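Local coordinates for protein pyoverdine synthetase F (Pseudomonas aeruginosa PAO1, PDB 6CUL) that is a single-chain alpha/beta protein of the pyoverdine synthetase system, built around a mixed beta sheet with parallel strands at one side, at residues 59-64 with 109-114; 104-109 with 125-130. All coordinates share one frame; numbering follows the deposited sequence.

Overall arrangement
Contact 1 and contact 2 sit side by side, with centres about 8 Å apart, and share Thr-109. Both start from the same edge of the mixed sheet, where strands 55-60 and 103-105 are neighbours. Each centre lies about 17 Å from the centre of the chain, and both are partly buried. Contact 1 joins the loop after strand 55-60 to a short 3-10 turn and the residue after it, and reaches the surface at Arg-112; its chemistry is charged, with aspartates facing arginines. Contact 2 sets the loop after strand 103-105 against helix 118-136. It is more enclosed and mixes apolar packing with an arginine that meets a backbone carbonyl. Ser-108 joins the two, its OG 2.7 Å from OD2 of Asp-61.

Contact 1. Residues 59-64 with 109-114; sequences IYDDDA and TYRRYP
In Asp-63, CG lies opposite the backbone N (chi1 179°), which carries the carboxylate across to Arg-112. Arg-112 runs extended from CG to NE and crosses Asp-63 at about a right angle. Its NH2 forms a salt bridge of 2.9 Å with Asp-63 OD2. The carboxylate and guanidinium planes are 33° apart, so the two groups are not coplanar. The same OD2 also accepts a bond from the backbone N of Glu-65. Beside this pair, the methyl CG2 of Thr-109 packs against the carboxylate, 4.0 Å from Asp-63 CG.

Arg-111 starts out like Arg-112, but a bend at chi3 (-56°) swings its guanidinium toward Asp-61 and Asp-62. Its NH2 stays 4.1 Å from OD2 of Asp-61, which lies well out of the guanidinium plane. The two charges are near each other, but this is not a salt bridge. That OD2 is hydrogen-bonded to Ser-108 OG. The stronger partner of NH2 is Asp-69, which also accepts from the backbone N of Asp-63. Asp-61 OD1 is taken by Arg-13 and Ser-11.

Thr-109 and Arg-112 belong to the pocket of the ligand N-(4-{[(2-amino-4-oxo-1,4-dihydroquinazolin-6-yl)methyl]amino}benzene-1-carbonyl)-D-glutamic acid. The contact is thus one direct ion pair beside a partly buried set of charges. Arg-111 probably offsets part of the negative charge of Asp-61 and Asp-69.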
loop_
_atom_site.group_PDB
_atom_site.type_symbol
_atom_site.label_atom_id
_atom_site.label_comp_id
_atom_site.label_asym_id
_atom_site.label_seq_id
_atom_site.Cartn_x
_atom_site.Cartn_y
_atom_site.Cartn_z
ATOM N N ILE A 59 -10.345 -1.575 5.465
ATOM C CA ILE A 59 -9.877 -2.717 6.162
ATOM C C ILE A 59 -8.374 -2.707 6.508
ATOM O O ILE A 59 -7.587 -2.224 5.807
ATOM C CB ILE A 59 -10.279 -3.958 5.349
ATOM C CG1 ILE A 59 -11.755 -3.882 4.942
ATOM C CG2 ILE A 59 -10.027 -5.234 6.113
ATOM C CD1 ILE A 59 -12.142 -4.622 3.725
ATOM N N TYR A 60 -8.033 -3.191 7.659
ATOM C CA TYR A 60 -6.670 -3.262 8.079
ATOM C C TYR A 60 -6.516 -4.618 8.755
ATOM O O TYR A 60 -7.389 -5.055 9.399
ATOM C CB TYR A 60 -6.314 -2.049 8.930
ATOM C CG TYR A 60 -6.704 -2.148 10.302
ATOM C CD1 TYR A 60 -7.966 -1.876 10.733
ATOM C CD2 TYR A 60 -5.811 -2.567 11.195
ATOM C CE1 TYR A 60 -8.269 -2.033 12.051
ATOM C CE2 TYR A 60 -6.095 -2.717 12.504
ATOM C CZ TYR A 60 -7.305 -2.443 12.920
ATOM O OH TYR A 60 -7.473 -2.627 14.215
ATOM N N ASP A 61 -5.424 -5.289 8.578
ATOM C CA ASP A 61 -5.281 -6.563 9.170
ATOM C C ASP A 61 -4.549 -6.733 10.484
ATOM O O ASP A 61 -4.468 -7.811 10.935
ATOM C CB ASP A 61 -4.582 -7.454 8.187
ATOM C CG ASP A 61 -3.132 -7.330 8.243
ATOM O OD1 ASP A 61 -2.613 -6.273 8.113
ATOM O OD2 ASP A 61 -2.507 -8.302 8.386
ATOM N N ASP A 62 -4.085 -5.686 11.097
ATOM C CA ASP A 62 -3.289 -5.845 12.274
ATOM C C ASP A 62 -4.017 -6.405 13.464
ATOM O O ASP A 62 -5.183 -6.246 13.567
ATOM C CB ASP A 62 -2.704 -4.516 12.652
ATOM C CG ASP A 62 -2.198 -3.760 11.504
ATOM O OD1 ASP A 62 -2.943 -3.342 10.661
ATOM O OD2 ASP A 62 -1.032 -3.568 11.459
ATOM N N ASP A 63 -3.344 -7.098 14.342
ATOM C CA ASP A 63 -4.058 -7.516 15.521
ATOM C C ASP A 63 -3.403 -7.084 16.821
ATOM O O ASP A 63 -2.277 -7.323 17.019
ATOM C CB ASP A 63 -4.381 -9.016 15.530
ATOM C CG ASP A 63 -5.108 -9.427 16.776
ATOM O OD1 ASP A 63 -6.307 -9.213 16.972
ATOM O OD2 ASP A 63 -4.393 -9.819 17.634
ATOM N N ALA A 64 -4.167 -6.489 17.668
ATOM C CA ALA A 64 -3.688 -6.019 18.919
ATOM C C ALA A 64 -3.113 -7.115 19.821
ATOM O O ALA A 64 -2.274 -6.845 20.599
ATOM C CB ALA A 64 -4.747 -5.223 19.611
ATOM N N THR A 109 -4.822 -13.029 12.462
ATOM C CA THR A 109 -4.529 -13.669 13.733
ATOM C C THR A 109 -3.748 -14.972 13.611
ATOM O O THR A 109 -2.895 -15.223 14.369
ATOM C CB THR A 109 -5.799 -13.957 14.416
ATOM O OG1 THR A 109 -6.690 -14.574 13.499
ATOM C CG2 THR A 109 -6.322 -12.721 14.858
ATOM N N TYR A 110 -3.921 -15.646 12.503
ATOM C CA TYR A 110 -3.251 -16.836 12.166
ATOM C C TYR A 110 -1.782 -16.642 12.268
ATOM O O TYR A 110 -1.123 -17.590 12.440
ATOM C CB TYR A 110 -3.616 -17.262 10.736
ATOM C CG TYR A 110 -2.966 -16.491 9.599
ATOM C CD1 TYR A 110 -1.696 -16.789 9.203
ATOM C CD2 TYR A 110 -3.639 -15.514 8.913
ATOM C CE1 TYR A 110 -1.102 -16.140 8.195
ATOM C CE2 TYR A 110 -3.056 -14.840 7.882
ATOM C CZ TYR A 110 -1.772 -15.163 7.528
ATOM O OH TYR A 110 -1.114 -14.517 6.550
ATOM N N ARG A 111 -1.293 -15.442 12.173
ATOM C CA ARG A 111 0.100 -15.165 12.348
ATOM C C ARG A 111 0.631 -15.477 13.773
ATOM O O ARG A 111 1.773 -15.634 13.908
ATOM C CB ARG A 111 0.431 -13.759 11.896
ATOM C CG ARG A 111 0.455 -13.523 10.415
ATOM C CD ARG A 111 0.769 -12.112 10.086
ATOM N NE ARG A 111 -0.128 -11.174 10.700
ATOM C CZ ARG A 111 0.194 -10.175 11.475
ATOM N NH1 ARG A 111 1.395 -9.924 11.760
ATOM N NH2 ARG A 111 -0.731 -9.415 11.927
ATOM N N ARG A 112 -0.228 -15.606 14.763
ATOM C CA ARG A 112 0.148 -15.963 16.112
ATOM C C ARG A 112 0.794 -17.323 16.110
ATOM O O ARG A 112 1.708 -17.522 16.774
ATOM C CB ARG A 112 -1.075 -15.982 17.016
ATOM C CG ARG A 112 -1.800 -14.673 17.204
ATOM C CD ARG A 112 -3.149 -14.800 17.862
ATOM N NE ARG A 112 -4.033 -13.684 17.649
ATOM C CZ ARG A 112 -5.054 -13.366 18.415
ATOM N NH1 ARG A 112 -5.326 -14.034 19.463
ATOM N NH2 ARG A 112 -5.780 -12.365 18.124
ATOM N N TYR A 113 0.271 -18.247 15.361
ATOM C CA TYR A 113 0.862 -19.538 15.214
ATOM C C TYR A 113 2.094 -19.445 14.328
ATOM O O TYR A 113 2.163 -18.608 13.523
ATOM C CB TYR A 113 -0.113 -20.463 14.516
ATOM C CG TYR A 113 -1.292 -20.867 15.319
ATOM C CD1 TYR A 113 -1.191 -21.836 16.256
ATOM C CD2 TYR A 113 -2.527 -20.296 15.115
ATOM C CE1 TYR A 113 -2.277 -22.217 16.999
ATOM C CE2 TYR A 113 -3.617 -20.678 15.852
ATOM C CZ TYR A 113 -3.489 -21.646 16.805
ATOM O OH TYR A 113 -4.542 -22.046 17.546
ATOM N N PRO A 114 3.063 -20.350 14.450
ATOM C CA PRO A 114 4.252 -20.387 13.603
ATOM C C PRO A 114 3.971 -20.590 12.152
ATOM O O PRO A 114 2.943 -21.076 11.811
ATOM C CB PRO A 114 5.023 -21.536 14.123
ATOM C CG PRO A 114 4.582 -21.685 15.485
ATOM C CD PRO A 114 3.446 -20.773 15.777
#

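Contact 2. Residues 104-109 with 125-130; sequences LSVPST and SDFERR
The ring of Phe-127 takes Ser-108 on one face and the carbonyl of Val-106 at its edge. Ser-108 CB stands over the middle of the ring, 4.1 Å from the centroid and 7° off the normal, a CH-pi contact. In the ring plane, Val-106 O comes to 3.0 Å from Phe-127 CE1. The guanidinium of Arg-130 has Val-106 CG1 over one face, displaced toward the rim, and Pro-107 O at its edge.

Val-106 CG1 also touches the Phe-127 ring, 3.6 Å from CD1. It packs on the start of the Arg-130 chain as well, 3.8 Å from CB. A bend at chi3 (-51°) turns the guanidinium of Arg-130 toward Pro-107. There NH2 donates to Pro-107 O at an N-H...O angle of 153°. The modelled length of 2.4 Å is very short, so its exact value is doubtful. Arg-130 NH1 lies against the proline ring, 3.2 Å from Pro-107 CD.

Pro-107 O has other donors within its own segment. The backbone N of Thr-109 reaches it at 2.9 Å, closing an inverse gamma turn centred on Ser-108. Thr-109 OG1 adds a weak bond. This sharp turn presents Ser-108 CB to the ring. Ser-108 OG is hydrogen-bonded to Asp-61 OD2 and Arg-111 NE.

The contact lies where edge strand 103-105 gives way to the loop before helix 118-136, early in the crossover to parallel strand 142-145. Val-106 also touches Leu-131 and Thr-134 of that helix and Ile-59 of strand 55-60. Val-150, from a loop, packs on both Ser-108 and Phe-127.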
loop_
_atom_site.group_PDB
_atom_site.type_symbol
_atom_site.label_atom_id
_atom_site.label_comp_id
_atom_site.label_asym_id
_atom_site.label_seq_id
_atom_site.Cartn_x
_atom_site.Cartn_y
_atom_site.Cartn_z
ATOM N N LEU A 104 -11.983 -1.054 9.401
ATOM C CA LEU A 104 -12.391 -2.421 9.663
ATOM C C LEU A 104 -11.223 -3.327 9.916
ATOM O O LEU A 104 -10.255 -3.237 9.225
ATOM C CB LEU A 104 -13.060 -3.015 8.451
ATOM C CG LEU A 104 -14.445 -2.561 8.153
ATOM C CD1 LEU A 104 -15.013 -3.288 6.978
ATOM C CD2 LEU A 104 -15.246 -2.869 9.359
ATOM N N SER A 105 -11.312 -4.224 10.873
ATOM C CA SER A 105 -10.237 -5.117 11.068
ATOM C C SER A 105 -10.704 -6.487 10.709
ATOM O O SER A 105 -11.708 -6.910 11.220
ATOM C CB SER A 105 -9.739 -5.156 12.481
ATOM O OG SER A 105 -8.456 -5.743 12.538
ATOM N N VAL A 106 -9.953 -7.169 9.864
ATOM C CA VAL A 106 -10.196 -8.536 9.508
ATOM C C VAL A 106 -8.828 -9.090 9.894
ATOM O O VAL A 106 -8.048 -9.413 9.063
ATOM C CB VAL A 106 -10.522 -8.752 8.057
ATOM C CG1 VAL A 106 -10.279 -10.182 7.662
ATOM C CG2 VAL A 106 -11.921 -8.386 7.779
ATOM N N PRO A 107 -8.585 -9.236 11.188
ATOM C CA PRO A 107 -7.250 -9.601 11.624
ATOM C C PRO A 107 -6.659 -10.933 11.197
ATOM O O PRO A 107 -7.278 -11.899 11.354
ATOM C CB PRO A 107 -7.370 -9.546 13.135
ATOM C CG PRO A 107 -8.611 -8.821 13.409
ATOM C CD PRO A 107 -9.509 -9.124 12.302
ATOM N N SER A 108 -5.432 -10.907 10.691
ATOM C CA SER A 108 -4.676 -12.072 10.337
ATOM C C SER A 108 -3.974 -12.604 11.543
ATOM O O SER A 108 -2.788 -12.654 11.612
ATOM C CB SER A 108 -3.625 -11.805 9.264
ATOM O OG SER A 108 -2.826 -10.713 9.483
ATOM N N THR A 109 -4.822 -13.029 12.462
ATOM C CA THR A 109 -4.529 -13.669 13.733
ATOM C C THR A 109 -3.748 -14.972 13.611
ATOM O O THR A 109 -2.895 -15.223 14.369
ATOM C CB THR A 109 -5.799 -13.957 14.416
ATOM O OG1 THR A 109 -6.690 -14.574 13.499
ATOM C CG2 THR A 109 -6.322 -12.721 14.858
ATOM N N SER A 125 -6.173 -19.265 5.459
ATOM C CA SER A 125 -7.282 -19.452 4.591
ATOM C C SER A 125 -8.516 -18.828 5.167
ATOM O O SER A 125 -9.201 -18.186 4.452
ATOM C CB SER A 125 -7.543 -20.933 4.309
ATOM O OG SER A 125 -8.789 -21.161 3.697
ATOM N N ASP A 126 -8.812 -19.000 6.428
ATOM C CA ASP A 126 -10.004 -18.387 6.977
ATOM C C ASP A 126 -9.996 -16.847 6.940
ATOM O O ASP A 126 -11.017 -16.257 6.851
ATOM C CB ASP A 126 -10.283 -18.945 8.370
ATOM C CG ASP A 126 -11.621 -18.605 8.884
ATOM O OD1 ASP A 126 -12.565 -19.238 8.538
ATOM O OD2 ASP A 126 -11.737 -17.733 9.684
ATOM N N PHE A 127 -8.840 -16.236 7.119
ATOM C CA PHE A 127 -8.659 -14.808 7.005
ATOM C C PHE A 127 -8.938 -14.355 5.588
ATOM O O PHE A 127 -9.642 -13.411 5.381
ATOM C CB PHE A 127 -7.266 -14.442 7.373
ATOM C CG PHE A 127 -6.802 -13.174 6.770
ATOM C CD1 PHE A 127 -7.232 -11.977 7.239
ATOM C CD2 PHE A 127 -5.894 -13.181 5.751
ATOM C CE1 PHE A 127 -6.779 -10.821 6.722
ATOM C CE2 PHE A 127 -5.429 -12.015 5.229
ATOM C CZ PHE A 127 -5.880 -10.833 5.721
ATOM N N GLU A 128 -8.389 -15.048 4.619
ATOM C CA GLU A 128 -8.752 -14.777 3.268
ATOM C C GLU A 128 -10.247 -15.051 3.140
ATOM O O GLU A 128 -10.919 -14.307 2.492
ATOM C CB GLU A 128 -8.012 -15.644 2.280
ATOM C CG GLU A 128 -6.530 -15.642 2.433
ATOM C CD GLU A 128 -5.801 -15.892 1.150
ATOM O OE1 GLU A 128 -6.078 -15.194 0.199
ATOM O OE2 GLU A 128 -4.939 -16.745 1.081
ATOM N N ARG A 129 -10.754 -16.105 3.755
ATOM C CA ARG A 129 -12.156 -16.371 3.678
ATOM C C ARG A 129 -12.959 -15.241 4.308
ATOM O O ARG A 129 -13.935 -14.866 3.767
ATOM C CB ARG A 129 -12.473 -17.682 4.292
ATOM C CG ARG A 129 -13.906 -18.050 4.101
ATOM C CD ARG A 129 -14.836 -17.480 5.151
ATOM N NE ARG A 129 -14.482 -17.855 6.487
ATOM C CZ ARG A 129 -14.992 -17.301 7.562
ATOM N NH1 ARG A 129 -15.841 -16.327 7.453
ATOM N NH2 ARG A 129 -14.602 -17.684 8.747
ATOM N N ARG A 130 -12.509 -14.721 5.439
ATOM C CA ARG A 130 -13.085 -13.532 6.053
ATOM C C ARG A 130 -12.868 -12.272 5.197
ATOM O O ARG A 130 -13.629 -11.372 5.289
ATOM C CB ARG A 130 -12.502 -13.267 7.421
ATOM C CG ARG A 130 -13.262 -13.839 8.578
ATOM C CD ARG A 130 -12.658 -13.496 9.932
ATOM N NE ARG A 130 -11.226 -13.777 10.066
ATOM C CZ ARG A 130 -10.357 -13.021 10.735
ATOM N NH1 ARG A 130 -10.731 -11.932 11.312
ATOM N NH2 ARG A 130 -9.106 -13.377 10.781
#